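Local coordinates for protein esterase A (Caulobacter crescentus, PDB 5GKV) that probably hydrolyses ester substrates as a member of the serine beta-lactamase and penicillin-binding protein family, at residues I90-L93 with V94-R98; M190-A193 with L194-I198; D197-P201 with L202-L206; I208-P211 with D212-D216. All blocks are in the same frame, centred on the assembly; numbering follows the deposited sequence.

All four contacts are local, and together they follow the helical side of the fold and the chain that leaves it. Interaction 1 closes helix 82-95, which packs on the helix of interaction 2: Ile90 CG1 meets Met190 CE at 3.8 Å, and Arg92 lies near Asp197 and Ile198. Interactions 2 and 3 share Asp197 and Ile198 on helix 190-202, their centres about 8 Å apart, and are tied by the salt bridge Arg195 NH1 to Glu200 OE2 at 2.9 Å. Beyond strand 206-208 comes interaction 4, its centre about 15 Å from those of interactions 2 and 3; Leu194 CD2 packs on Ile208 CG1 at 3.9 Å.

Interaction 1: residues I90-L93 with V94-R98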
ATOM      1  N   ILE A  90     -10.975  -5.406  -1.359  1.00 15.34           N
ATOM      2  CA  ILE A  90     -12.311  -4.950  -0.976  1.00 19.93           C
ATOM      3  C   ILE A  90     -13.099  -4.532  -2.213  1.00 16.82           C
ATOM      4  O   ILE A  90     -14.275  -4.888  -2.364  1.00 19.94           O
ATOM      5  CB  ILE A  90     -12.235  -3.798   0.054  1.00 18.84           C
ATOM      6  CG1 ILE A  90     -11.722  -4.297   1.417  1.00 24.12           C
ATOM      7  CG2 ILE A  90     -13.595  -3.134   0.202  1.00 18.74           C
ATOM      8  CD1 ILE A  90     -12.661  -5.262   2.135  1.00 22.81           C
ATOM      9  N   ALA A  91     -12.465  -3.757  -3.108  1.00 17.63           N
ATOM     10  CA  ALA A  91     -13.139  -3.291  -4.318  1.00 18.30           C
ATOM     11  C   ALA A  91     -13.731  -4.450  -5.113  1.00 21.67           C
ATOM     12  O   ALA A  91     -14.813  -4.321  -5.707  1.00 18.45           O
ATOM     13  CB  ALA A  91     -12.164  -2.511  -5.204  1.00 18.06           C
ATOM     14  N   ARG A  92     -13.028  -5.584  -5.141  1.00 16.77           N
ATOM     15  CA  ARG A  92     -13.550  -6.777  -5.813  1.00 22.93           C
ATOM     16  C   ARG A  92     -14.816  -7.309  -5.136  1.00 19.93           C
ATOM     17  O   ARG A  92     -15.789  -7.653  -5.820  1.00 20.31           O
ATOM     18  CB  ARG A  92     -12.467  -7.856  -5.868  1.00 18.78           C
ATOM     19  CG  ARG A  92     -11.373  -7.569  -6.917  1.00 19.52           C
ATOM     20  CD  ARG A  92     -10.321  -8.679  -6.951  1.00 22.96           C
ATOM     21  NE  ARG A  92     -10.717  -9.864  -7.727  1.00 31.05           N
ATOM     22  CZ  ARG A  92     -10.752 -11.107  -7.251  1.00 30.98           C
ATOM     23  NH1 ARG A  92     -10.429 -11.352  -5.992  1.00 34.28           N
ATOM     24  NH2 ARG A  92     -11.117 -12.111  -8.032  1.00 31.35           N
ATOM     25  N   LEU A  93     -14.819  -7.412  -3.796  1.00 18.04           N
ATOM     26  CA  LEU A  93     -16.032  -7.853  -3.096  1.00 20.85           C
ATOM     27  C   LEU A  93     -17.218  -6.961  -3.413  1.00 23.42           C
ATOM     28  O   LEU A  93     -18.342  -7.451  -3.593  1.00 20.56           O
ATOM     29  CB  LEU A  93     -15.839  -7.873  -1.585  1.00 19.12           C
ATOM     30  CG  LEU A  93     -14.906  -8.894  -0.976  1.00 20.68           C
ATOM     31  CD1 LEU A  93     -14.936  -8.736   0.551  1.00 23.93           C
ATOM     32  CD2 LEU A  93     -15.350 -10.294  -1.386  1.00 21.97           C
ATOM     33  N   VAL A  94     -17.004  -5.643  -3.429  1.00 17.69           N
ATOM     34  CA  VAL A  94     -18.099  -4.731  -3.736  1.00 19.46           C
ATOM     35  C   VAL A  94     -18.558  -4.928  -5.177  1.00 23.02           C
ATOM     36  O   VAL A  94     -19.761  -5.058  -5.459  1.00 18.74           O
ATOM     37  CB  VAL A  94     -17.680  -3.274  -3.459  1.00 19.28           C
ATOM     38  CG1 VAL A  94     -18.754  -2.312  -3.920  1.00 20.89           C
ATOM     39  CG2 VAL A  94     -17.432  -3.088  -1.968  1.00 16.49           C
ATOM     40  N   ASP A  95     -17.603  -4.975  -6.105  1.00 17.71           N
ATOM     41  CA  ASP A  95     -17.932  -5.162  -7.517  1.00 22.90           C
ATOM     42  C   ASP A  95     -18.709  -6.448  -7.747  1.00 22.45           C
ATOM     43  O   ASP A  95     -19.577  -6.497  -8.626  1.00 23.40           O
ATOM     44  CB  ASP A  95     -16.650  -5.172  -8.357  1.00 21.81           C
ATOM     45  CG  ASP A  95     -16.923  -5.206  -9.866  1.00 24.34           C
ATOM     46  OD1 ASP A  95     -17.772  -4.428 -10.355  1.00 30.82           O
ATOM     47  OD2 ASP A  95     -16.267  -6.013 -10.566  1.00 26.87           O
ATOM     48  N   GLU A  96     -18.409  -7.492  -6.978  1.00 18.94           N
ATOM     49  CA  GLU A  96     -19.099  -8.766  -7.078  1.00 21.57           C
ATOM     50  C   GLU A  96     -20.471  -8.751  -6.416  1.00 23.28           C
ATOM     51  O   GLU A  96     -21.173  -9.761  -6.475  1.00 23.50           O
ATOM     52  CB  GLU A  96     -18.252  -9.885  -6.464  1.00 23.85           C
ATOM     53  CG  GLU A  96     -16.965 -10.200  -7.236  1.00 24.58           C
ATOM     54  CD  GLU A  96     -15.972 -10.995  -6.401  1.00 29.29           C
ATOM     55  OE1 GLU A  96     -16.362 -11.534  -5.342  1.00 30.65           O
ATOM     56  OE2 GLU A  96     -14.790 -11.070  -6.797  1.00 32.94           O
ATOM     57  N   GLY A  97     -20.868  -7.645  -5.792  1.00 23.49           N
ATOM     58  CA  GLY A  97     -22.156  -7.577  -5.122  1.00 25.33           C
ATOM     59  C   GLY A  97     -22.239  -8.296  -3.794  1.00 26.71           C
ATOM     60  O   GLY A  97     -23.342  -8.579  -3.329  1.00 26.66           O
ATOM     61  N   ARG A  98     -21.113  -8.596  -3.157  1.00 21.11           N
ATOM     62  CA  ARG A  98     -21.113  -9.252  -1.858  1.00 21.48           C
ATOM     63  C   ARG A  98     -21.031  -8.259  -0.701  1.00 20.24           C
ATOM     64  O   ARG A  98     -21.119  -8.666   0.456  1.00 22.07           O
ATOM     65  CB  ARG A  98     -19.951 -10.244  -1.772  1.00 24.31           C
ATOM     66  CG  ARG A  98     -19.977 -11.329  -2.846  1.00 29.65           C
ATOM     67  CD  ARG A  98     -18.942 -12.405  -2.555  1.00 38.20           C
ATOM     68  NE  ARG A  98     -19.401 -13.219  -1.436  1.00 47.35           N
ATOM     69  CZ  ARG A  98     -18.684 -14.182  -0.858  1.00 47.51           C
ATOM     70  NH1 ARG A  98     -17.449 -14.469  -1.286  1.00 44.39           N
ATOM     71  NH2 ARG A  98     -19.204 -14.868   0.160  1.00 45.01           N
TER
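Glu96 lays its side chain back over the preceding turn, with CG 3.1 Å from Arg92 O and the carboxylate hanging over the Arg92 guanidinium. Its CG stands anti to the carbonyl carbon (chi1 -67°) and the chain then runs extended, which brings OE2 above the centre of that flat group, 4.0 Å from Arg92 NH2. The two planes are almost perpendicular, and no N-H points at the oxygen, so the attraction is one of charge alone. The directed bond of Arg92 goes elsewhere, from NE to the carbonyl of Leu291, while Asp95 turns away to Thr293. On another side of the turn, Ile90 CG2 and Val94 CG2 make a looser apolar touch at 4.4 Å. Leu93 faces inward, against Phe182 and Val185 of helix 173-186. The backbone bonds finish the helix: Glu96 N reaches Arg92 O at 2.9 Å, and Arg98 N reaches back five residues to Leu93 O at 3.0 Å. Gly97, with phi at 76°, reverses the chain between them, and its N bonds to Val94 O at 2.8 Å. This is a Schellman motif, the classic C-terminal cap of an alpha-helix, here ending helix 82-95.

Interaction 2: residues M190-A193 with L194-I198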
ATOM      1  N   MET A 190      -7.449 -12.046   3.691  1.00 17.52           N
ATOM      2  CA  MET A 190      -7.029 -11.334   2.489  1.00 18.05           C
ATOM      3  C   MET A 190      -5.849 -12.027   1.819  1.00 17.82           C
ATOM      4  O   MET A 190      -5.821 -12.170   0.592  1.00 17.40           O
ATOM      5  CB  MET A 190      -6.661  -9.885   2.813  1.00 19.27           C
ATOM      6  CG  MET A 190      -7.843  -8.957   2.860  1.00 20.41           C
ATOM      7  SD  MET A 190      -7.278  -7.253   3.011  1.00 19.52           S
ATOM      8  CE  MET A 190      -8.812  -6.419   2.664  1.00 17.05           C
ATOM      9  N   GLY A 191      -4.854 -12.447   2.603  1.00 18.42           N
ATOM     10  CA  GLY A 191      -3.659 -13.017   2.001  1.00 17.57           C
ATOM     11  C   GLY A 191      -3.961 -14.318   1.283  1.00 20.79           C
ATOM     12  O   GLY A 191      -3.391 -14.603   0.230  1.00 18.60           O
ATOM     13  N   THR A 192      -4.884 -15.111   1.832  1.00 19.56           N
ATOM     14  CA  THR A 192      -5.241 -16.382   1.201  1.00 22.48           C
ATOM     15  C   THR A 192      -6.009 -16.152  -0.090  1.00 19.84           C
ATOM     16  O   THR A 192      -5.711 -16.765  -1.122  1.00 21.33           O
ATOM     17  CB  THR A 192      -6.070 -17.239   2.155  1.00 22.83           C
ATOM     18  OG1 THR A 192      -5.286 -17.556   3.307  1.00 23.99           O
ATOM     19  CG2 THR A 192      -6.492 -18.537   1.449  1.00 22.07           C
ATOM     20  N   ALA A 193      -7.003 -15.267  -0.051  1.00 19.74           N
ATOM     21  CA  ALA A 193      -7.747 -14.959  -1.265  1.00 18.86           C
ATOM     22  C   ALA A 193      -6.842 -14.338  -2.319  1.00 20.72           C
ATOM     23  O   ALA A 193      -6.934 -14.684  -3.503  1.00 20.16           O
ATOM     24  CB  ALA A 193      -8.912 -14.032  -0.951  1.00 19.82           C
ATOM     25  N   LEU A 194      -5.969 -13.407  -1.911  1.00 17.87           N
ATOM     26  CA  LEU A 194      -5.025 -12.813  -2.854  1.00 18.29           C
ATOM     27  C   LEU A 194      -4.210 -13.892  -3.558  1.00 18.23           C
ATOM     28  O   LEU A 194      -4.041 -13.863  -4.783  1.00 17.23           O
ATOM     29  CB  LEU A 194      -4.087 -11.838  -2.132  1.00 17.72           C
ATOM     30  CG  LEU A 194      -2.919 -11.297  -2.977  1.00 17.30           C
ATOM     31  CD1 LEU A 194      -3.394 -10.387  -4.102  1.00 16.77           C
ATOM     32  CD2 LEU A 194      -1.886 -10.575  -2.096  1.00 18.20           C
ATOM     33  N   ARG A 195      -3.684 -14.843  -2.787  1.00 16.68           N
ATOM     34  CA  ARG A 195      -2.852 -15.893  -3.364  1.00 17.64           C
ATOM     35  C   ARG A 195      -3.677 -16.817  -4.262  1.00 23.61           C
ATOM     36  O   ARG A 195      -3.264 -17.135  -5.384  1.00 20.53           O
ATOM     37  CB  ARG A 195      -2.167 -16.675  -2.241  1.00 20.09           C
ATOM     38  CG  ARG A 195      -1.406 -17.925  -2.683  1.00 27.00           C
ATOM     39  CD  ARG A 195      -0.913 -18.740  -1.485  1.00 27.46           C
ATOM     40  NE  ARG A 195      -1.987 -19.154  -0.573  1.00 32.50           N
ATOM     41  CZ  ARG A 195      -2.701 -20.273  -0.705  1.00 34.12           C
ATOM     42  NH1 ARG A 195      -2.463 -21.094  -1.723  1.00 33.79           N
ATOM     43  NH2 ARG A 195      -3.653 -20.577   0.179  1.00 28.81           N
ATOM     44  N   GLU A 196      -4.860 -17.230  -3.799  1.00 20.08           N
ATOM     45  CA  GLU A 196      -5.654 -18.213  -4.540  1.00 23.83           C
ATOM     46  C   GLU A 196      -6.266 -17.615  -5.799  1.00 21.51           C
ATOM     47  O   GLU A 196      -6.289 -18.263  -6.851  1.00 22.81           O
ATOM     48  CB  GLU A 196      -6.767 -18.779  -3.651  1.00 27.44           C
ATOM     49  CG  GLU A 196      -6.282 -19.730  -2.588  1.00 29.94           C
ATOM     50  CD  GLU A 196      -7.417 -20.278  -1.739  1.00 33.74           C
ATOM     51  OE1 GLU A 196      -8.554 -19.763  -1.848  1.00 33.71           O
ATOM     52  OE2 GLU A 196      -7.161 -21.217  -0.958  1.00 34.67           O
ATOM     53  N   ASP A 197      -6.787 -16.394  -5.711  1.00 21.71           N
ATOM     54  CA  ASP A 197      -7.571 -15.825  -6.797  1.00 23.18           C
ATOM     55  C   ASP A 197      -6.746 -15.004  -7.777  1.00 23.19           C
ATOM     56  O   ASP A 197      -7.189 -14.798  -8.918  1.00 22.22           O
ATOM     57  CB  ASP A 197      -8.694 -14.933  -6.248  1.00 22.23           C
ATOM     58  CG  ASP A 197      -9.778 -15.722  -5.498  1.00 28.98           C
ATOM     59  OD1 ASP A 197      -9.726 -16.970  -5.445  1.00 31.81           O
ATOM     60  OD2 ASP A 197     -10.681 -15.076  -4.939  1.00 38.61           O
ATOM     61  N   ILE A 198      -5.572 -14.520  -7.374  1.00 17.55           N
ATOM     62  CA  ILE A 198      -4.854 -13.548  -8.197  1.00 18.79           C
ATOM     63  C   ILE A 198      -3.407 -13.968  -8.422  1.00 19.20           C
ATOM     64  O   ILE A 198      -2.978 -14.145  -9.570  1.00 20.95           O
ATOM     65  CB  ILE A 198      -4.922 -12.141  -7.572  1.00 19.30           C
ATOM     66  CG1 ILE A 198      -6.386 -11.671  -7.486  1.00 22.85           C
ATOM     67  CG2 ILE A 198      -4.058 -11.169  -8.367  1.00 18.63           C
ATOM     68  CD1 ILE A 198      -6.572 -10.267  -6.876  1.00 21.36           C
TER
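Thr192 O receives the N-H of Glu196 at 2.8 Å, and Ala193 O takes that of Asp197 at the same length; with Leu194 N to Met190 O and Arg195 N to Gly191 O they form the i to i+4 ladder of the first turns of helix 190-202. Toward its far end, at 195-198, the stretch takes on a wider pi-type turn. The side-chain charges find their stronger partners just beyond these turns: Arg188 bridges to both Glu196 and Asp197, and Arg195 pairs with Glu200. Between Arg195 NH2 and Glu196 OE2 there is also a long salt bridge of 3.7 Å, in which the oxygen sits well out of the guanidinium plane. Thr192 fits against this pair. With its methyl anti to the backbone N and OG1 turned toward Thr189, it sets CG2 3.7 Å from Glu196 OE2 and 3.7 Å from Arg195 NH2, the threonine lying alongside each of them and pointing the same way. Glu196 CG in turn sits 3.7 Å above one face of the guanidinium, toward its rim. On the buried side Met190 and Leu194 reach helix 82-95, Leu194 also meeting strand 206-208. The helix thus separates its chemistry: apolar groups settle inward, while the outer row is gripped mainly by salt bridges to Glu200 and Arg188, Glu196 probably adding only electrostatic attraction for Arg195.

Interaction 3: residues D197-P201 with L202-L206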
ATOM      1  N   ASP A 197      -6.787 -16.394  -5.711  1.00 21.71           N
ATOM      2  CA  ASP A 197      -7.571 -15.825  -6.797  1.00 23.18           C
ATOM      3  C   ASP A 197      -6.746 -15.004  -7.777  1.00 23.19           C
ATOM      4  O   ASP A 197      -7.189 -14.798  -8.918  1.00 22.22           O
ATOM      5  CB  ASP A 197      -8.694 -14.933  -6.248  1.00 22.23           C
ATOM      6  CG  ASP A 197      -9.778 -15.722  -5.498  1.00 28.98           C
ATOM      7  OD1 ASP A 197      -9.726 -16.970  -5.445  1.00 31.81           O
ATOM      8  OD2 ASP A 197     -10.681 -15.076  -4.939  1.00 38.61           O
ATOM      9  N   ILE A 198      -5.572 -14.520  -7.374  1.00 17.55           N
ATOM     10  CA  ILE A 198      -4.854 -13.548  -8.197  1.00 18.79           C
ATOM     11  C   ILE A 198      -3.407 -13.968  -8.422  1.00 19.20           C
ATOM     12  O   ILE A 198      -2.978 -14.145  -9.570  1.00 20.95           O
ATOM     13  CB  ILE A 198      -4.922 -12.141  -7.572  1.00 19.30           C
ATOM     14  CG1 ILE A 198      -6.386 -11.671  -7.486  1.00 22.85           C
ATOM     15  CG2 ILE A 198      -4.058 -11.169  -8.367  1.00 18.63           C
ATOM     16  CD1 ILE A 198      -6.572 -10.267  -6.876  1.00 21.36           C
ATOM     17  N   CYS A 199      -2.643 -14.142  -7.339  1.00 16.58           N
ATOM     18  CA  CYS A 199      -1.193 -14.279  -7.493  1.00 15.75           C
ATOM     19  C   CYS A 199      -0.786 -15.652  -8.010  1.00 21.54           C
ATOM     20  O   CYS A 199       0.068 -15.746  -8.899  1.00 20.20           O
ATOM     21  CB  CYS A 199      -0.497 -13.961  -6.173  1.00 16.42           C
ATOM     22  SG  CYS A 199      -0.758 -12.199  -5.786  1.00 17.86           S
ATOM     23  N   GLU A 200      -1.381 -16.725  -7.491  1.00 21.14           N
ATOM     24  CA  GLU A 200      -1.081 -18.037  -8.065  1.00 25.78           C
ATOM     25  C   GLU A 200      -1.528 -18.146  -9.519  1.00 23.84           C
ATOM     26  O   GLU A 200      -0.694 -18.503 -10.365  1.00 24.04           O
ATOM     27  CB  GLU A 200      -1.663 -19.149  -7.182  1.00 29.61           C
ATOM     28  CG  GLU A 200      -0.745 -19.526  -6.016  1.00 29.21           C
ATOM     29  CD  GLU A 200      -1.390 -20.475  -5.005  1.00 39.22           C
ATOM     30  OE1 GLU A 200      -2.554 -20.894  -5.213  1.00 38.79           O
ATOM     31  OE2 GLU A 200      -0.725 -20.795  -3.991  1.00 32.67           O
ATOM     32  N   PRO A 201      -2.771 -17.837  -9.896  1.00 27.47           N
ATOM     33  CA  PRO A 201      -3.145 -18.005 -11.313  1.00 25.63           C
ATOM     34  C   PRO A 201      -2.365 -17.123 -12.260  1.00 27.17           C
ATOM     35  O   PRO A 201      -2.072 -17.548 -13.384  1.00 28.08           O
ATOM     36  CB  PRO A 201      -4.637 -17.640 -11.338  1.00 28.83           C
ATOM     37  CG  PRO A 201      -5.090 -17.752  -9.945  1.00 28.24           C
ATOM     38  CD  PRO A 201      -3.927 -17.440  -9.075  1.00 20.00           C
ATOM     39  N   LEU A 202      -2.016 -15.904 -11.851  1.00 23.24           N
ATOM     40  CA  LEU A 202      -1.370 -14.962 -12.753  1.00 24.17           C
ATOM     41  C   LEU A 202       0.152 -14.921 -12.597  1.00 20.36           C
ATOM     42  O   LEU A 202       0.806 -14.143 -13.297  1.00 21.85           O
ATOM     43  CB  LEU A 202      -1.973 -13.560 -12.556  1.00 24.55           C
ATOM     44  CG  LEU A 202      -3.455 -13.446 -12.962  1.00 30.14           C
ATOM     45  CD1 LEU A 202      -4.038 -12.058 -12.688  1.00 28.39           C
ATOM     46  CD2 LEU A 202      -3.631 -13.815 -14.431  1.00 30.22           C
ATOM     47  N   GLY A 203       0.723 -15.745 -11.715  1.00 20.44           N
ATOM     48  CA  GLY A 203       2.154 -15.760 -11.468  1.00 24.05           C
ATOM     49  C   GLY A 203       2.720 -14.436 -10.977  1.00 24.90           C
ATOM     50  O   GLY A 203       3.736 -13.962 -11.492  1.00 27.59           O
ATOM     51  N   LEU A 204       2.076 -13.815  -9.990  1.00 19.16           N
ATOM     52  CA  LEU A 204       2.547 -12.557  -9.420  1.00 21.80           C
ATOM     53  C   LEU A 204       3.367 -12.847  -8.171  1.00 20.92           C
ATOM     54  O   LEU A 204       2.902 -13.551  -7.271  1.00 18.35           O
ATOM     55  CB  LEU A 204       1.380 -11.627  -9.075  1.00 17.39           C
ATOM     56  CG  LEU A 204       0.494 -11.242 -10.271  1.00 23.17           C
ATOM     57  CD1 LEU A 204      -0.693 -10.429  -9.835  1.00 24.94           C
ATOM     58  CD2 LEU A 204       1.287 -10.465 -11.300  1.00 28.14           C
ATOM     59  N   ASP A 205       4.578 -12.285  -8.109  1.00 18.02           N
ATOM     60  CA  ASP A 205       5.444 -12.478  -6.945  1.00 18.27           C
ATOM     61  C   ASP A 205       5.088 -11.428  -5.888  1.00 18.19           C
ATOM     62  O   ASP A 205       5.813 -10.460  -5.642  1.00 15.74           O
ATOM     63  CB  ASP A 205       6.916 -12.409  -7.353  1.00 19.32           C
ATOM     64  CG  ASP A 205       7.816 -13.134  -6.379  1.00 21.43           C
ATOM     65  OD1 ASP A 205       7.298 -13.769  -5.421  1.00 18.35           O
ATOM     66  OD2 ASP A 205       9.041 -13.103  -6.583  1.00 19.49           O
ATOM     67  N   LEU A 206       3.932 -11.655  -5.259  1.00 16.02           N
ATOM     68  CA  LEU A 206       3.329 -10.717  -4.321  1.00 16.42           C
ATOM     69  C   LEU A 206       2.592 -11.526  -3.263  1.00 17.77           C
ATOM     70  O   LEU A 206       1.871 -12.476  -3.596  1.00 19.64           O
ATOM     71  CB  LEU A 206       2.375  -9.753  -5.045  1.00 15.04           C
ATOM     72  CG  LEU A 206       1.327  -9.059  -4.162  1.00 16.45           C
ATOM     73  CD1 LEU A 206       1.970  -8.023  -3.216  1.00 14.74           C
ATOM     74  CD2 LEU A 206       0.198  -8.442  -4.998  1.00 19.92           C
TER
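Cys199 fills the tight side of this helix end, its SG packed 4.0 Å from Leu204 CB and 4.0 Å from Leu206 CD2. The sulfur stands anti to its own carbonyl carbon (chi1 -66°), which turns it toward the chain coming back from the helix. Ile198 adds to the same core through CG2, which touches Leu204 CD1 at 3.7 Å where the two side chains cross at a slant, and meets Leu202 CD1 more loosely at 4.4 Å. Around them Leu276 of helix 270-281 and Leu286 of strand 285-286 add to the apolar cover. The outer side is looser and faces solvent. There Pro201 touches mainly its neighbour Leu202, and Glu200 starts out away from the returning chain, its carboxylate engaged by Arg195; Gly203 is exposed at the turn itself. Backbone bonds tie the helix end to the chain that follows. Leu202 N reaches Ile198 O at 3.0 Å, and Leu204 N reaches Cys199 O at 3.0 Å. Gly203 N adds a weak bond of 3.4 Å to Glu200 O. Pro201 has no N-H to give to the turn before, and the helix is kinked there. Arg275 of helix 270-281 also bonds to the carbonyls of Leu202 and Gly203. Positive phi at Gly203 and bonds back into the last turn define a Schellman motif, with Leu204 and Leu206 packing against Ile198 and Cys199 as the chain enters strand 206-208.

Interaction 4: residues I208-P211 with D212-D216; sequences IGLP and DSEHD
With chi1 at -73°, His215 holds CG anti to its carbonyl carbon, and its imidazole swings back along the turn toward Leu210. Leu210 has CG anti to the backbone N (chi1 -170°), which, with chi2 at 66°, puts both methyls against the same turn: CD1 sits 3.5 Å from Glu214 CB, the two side chains crossing at about a right angle, and CD2 is 3.9 Å from His215 CD2, with leucine and imidazole running antiparallel alongside one another. The ring edge carries the polar link. NE2 donates to Leu210 O at 3.0 Å, the oxygen lying near the ring plane, although the nitrogen stands above the carbonyl plane of Leu210. Asp212 CA covers one ring face, 3.6 Å over its centre, and side-chain contacts with helix 253-258 add to its setting. Pro211 O accepts Glu214 N at 2.9 Å, and His215 N bonds to Asp212 O, two i to i+3 bonds in a turn without regular helix bonding. Ser213 OG donates to Glu214 OE2 at 2.7 Å, while OE1 pairs with Arg217 and Asp212 with Arg258. A carbonyl partner implies that NE2 is protonated here; its bond and the face contact together should restrict ring rotation and tie the turn to the chain leaving strand 206-208.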
ATOM      1  N   ILE A 208       0.809 -11.524   0.930  1.00 16.51           N
ATOM      2  CA  ILE A 208       0.460 -11.014   2.253  1.00 18.64           C
ATOM      3  C   ILE A 208       0.407 -12.233   3.163  1.00 23.50           C
ATOM      4  O   ILE A 208      -0.468 -13.097   3.003  1.00 20.12           O
ATOM      5  CB  ILE A 208      -0.864 -10.240   2.261  1.00 12.77           C
ATOM      6  CG1 ILE A 208      -0.765  -9.005   1.350  1.00 16.50           C
ATOM      7  CG2 ILE A 208      -1.218  -9.821   3.686  1.00 17.98           C
ATOM      8  CD1 ILE A 208      -2.085  -8.198   1.254  1.00 14.88           C
ATOM      9  N   GLY A 209       1.363 -12.320   4.091  1.00 18.89           N
ATOM     10  CA  GLY A 209       1.639 -13.568   4.775  1.00 21.67           C
ATOM     11  C   GLY A 209       2.632 -14.400   3.982  1.00 21.07           C
ATOM     12  O   GLY A 209       2.261 -15.082   3.024  1.00 22.25           O
ATOM     13  N   LEU A 210       3.906 -14.341   4.364  1.00 19.58           N
ATOM     14  CA  LEU A 210       4.980 -14.916   3.573  1.00 19.88           C
ATOM     15  C   LEU A 210       5.481 -16.202   4.212  1.00 18.97           C
ATOM     16  O   LEU A 210       6.007 -16.148   5.335  1.00 19.31           O
ATOM     17  CB  LEU A 210       6.121 -13.906   3.454  1.00 17.73           C
ATOM     18  CG  LEU A 210       7.233 -14.241   2.473  1.00 17.93           C
ATOM     19  CD1 LEU A 210       6.731 -14.244   1.032  1.00 19.10           C
ATOM     20  CD2 LEU A 210       8.380 -13.226   2.672  1.00 18.32           C
ATOM     21  N   PRO A 211       5.351 -17.360   3.558  1.00 19.54           N
ATOM     22  CA  PRO A 211       5.851 -18.609   4.155  1.00 24.10           C
ATOM     23  C   PRO A 211       7.361 -18.585   4.354  1.00 22.65           C
ATOM     24  O   PRO A 211       8.103 -17.941   3.604  1.00 19.36           O
ATOM     25  CB  PRO A 211       5.450 -19.684   3.134  1.00 25.03           C
ATOM     26  CG  PRO A 211       4.370 -19.063   2.308  1.00 26.58           C
ATOM     27  CD  PRO A 211       4.676 -17.593   2.270  1.00 23.55           C
ATOM     28  N   ASP A 212       7.814 -19.329   5.373  1.00 22.82           N
ATOM     29  CA  ASP A 212       9.239 -19.406   5.692  1.00 24.06           C
ATOM     30  C   ASP A 212      10.100 -19.737   4.478  1.00 20.51           C
ATOM     31  O   ASP A 212      11.247 -19.275   4.395  1.00 24.82           O
ATOM     32  CB  ASP A 212       9.504 -20.470   6.765  1.00 28.70           C
ATOM     33  CG  ASP A 212       9.173 -20.004   8.176  1.00 35.08           C
ATOM     34  OD1 ASP A 212       8.356 -19.083   8.340  1.00 37.76           O
ATOM     35  OD2 ASP A 212       9.733 -20.583   9.133  1.00 37.40           O
ATOM     36  N   SER A 213       9.588 -20.553   3.546  1.00 19.70           N
ATOM     37  CA  SER A 213      10.385 -20.975   2.389  1.00 23.10           C
ATOM     38  C   SER A 213      10.819 -19.803   1.511  1.00 24.65           C
ATOM     39  O   SER A 213      11.772 -19.939   0.724  1.00 20.33           O
ATOM     40  CB  SER A 213       9.591 -21.957   1.538  1.00 20.27           C
ATOM     41  OG  SER A 213       8.391 -21.347   1.090  1.00 24.71           O
ATOM     42  N   GLU A 214      10.135 -18.665   1.617  1.00 19.08           N
ATOM     43  CA  GLU A 214      10.464 -17.467   0.853  1.00 21.16           C
ATOM     44  C   GLU A 214      11.355 -16.488   1.610  1.00 24.40           C
ATOM     45  O   GLU A 214      11.769 -15.475   1.029  1.00 21.03           O
ATOM     46  CB  GLU A 214       9.176 -16.741   0.440  1.00 20.50           C
ATOM     47  CG  GLU A 214       8.131 -17.636  -0.197  1.00 22.23           C
ATOM     48  CD  GLU A 214       8.718 -18.529  -1.264  1.00 26.47           C
ATOM     49  OE1 GLU A 214       9.322 -18.003  -2.231  1.00 22.31           O
ATOM     50  OE2 GLU A 214       8.584 -19.764  -1.134  1.00 28.88           O
ATOM     51  N   HIS A 215      11.657 -16.748   2.884  1.00 20.91           N
ATOM     52  CA  HIS A 215      12.298 -15.710   3.693  1.00 20.27           C
ATOM     53  C   HIS A 215      13.726 -15.421   3.247  1.00 23.34           C
ATOM     54  O   HIS A 215      14.198 -14.293   3.413  1.00 21.88           O
ATOM     55  CB  HIS A 215      12.286 -16.088   5.170  1.00 21.60           C
ATOM     56  CG  HIS A 215      10.933 -15.980   5.802  1.00 25.50           C
ATOM     57  ND1 HIS A 215      10.739 -16.045   7.165  1.00 27.66           N
ATOM     58  CD2 HIS A 215       9.704 -15.826   5.253  1.00 22.48           C
ATOM     59  CE1 HIS A 215       9.449 -15.939   7.429  1.00 27.86           C
ATOM     60  NE2 HIS A 215       8.799 -15.799   6.286  1.00 24.55           N
ATOM     61  N   ASP A 216      14.419 -16.403   2.663  1.00 21.92           N
ATOM     62  CA  ASP A 216      15.823 -16.200   2.315  1.00 22.84           C
ATOM     63  C   ASP A 216      16.016 -15.215   1.171  1.00 25.67           C
ATOM     64  O   ASP A 216      17.127 -14.696   1.011  1.00 28.09           O
ATOM     65  CB  ASP A 216      16.504 -17.529   1.964  1.00 26.91           C
ATOM     66  CG  ASP A 216      16.715 -18.423   3.188  1.00 46.27           C
ATOM     67  OD1 ASP A 216      17.031 -19.628   3.002  1.00 52.62           O
ATOM     68  OD2 ASP A 216      16.561 -17.918   4.330  1.00 52.83           O
TER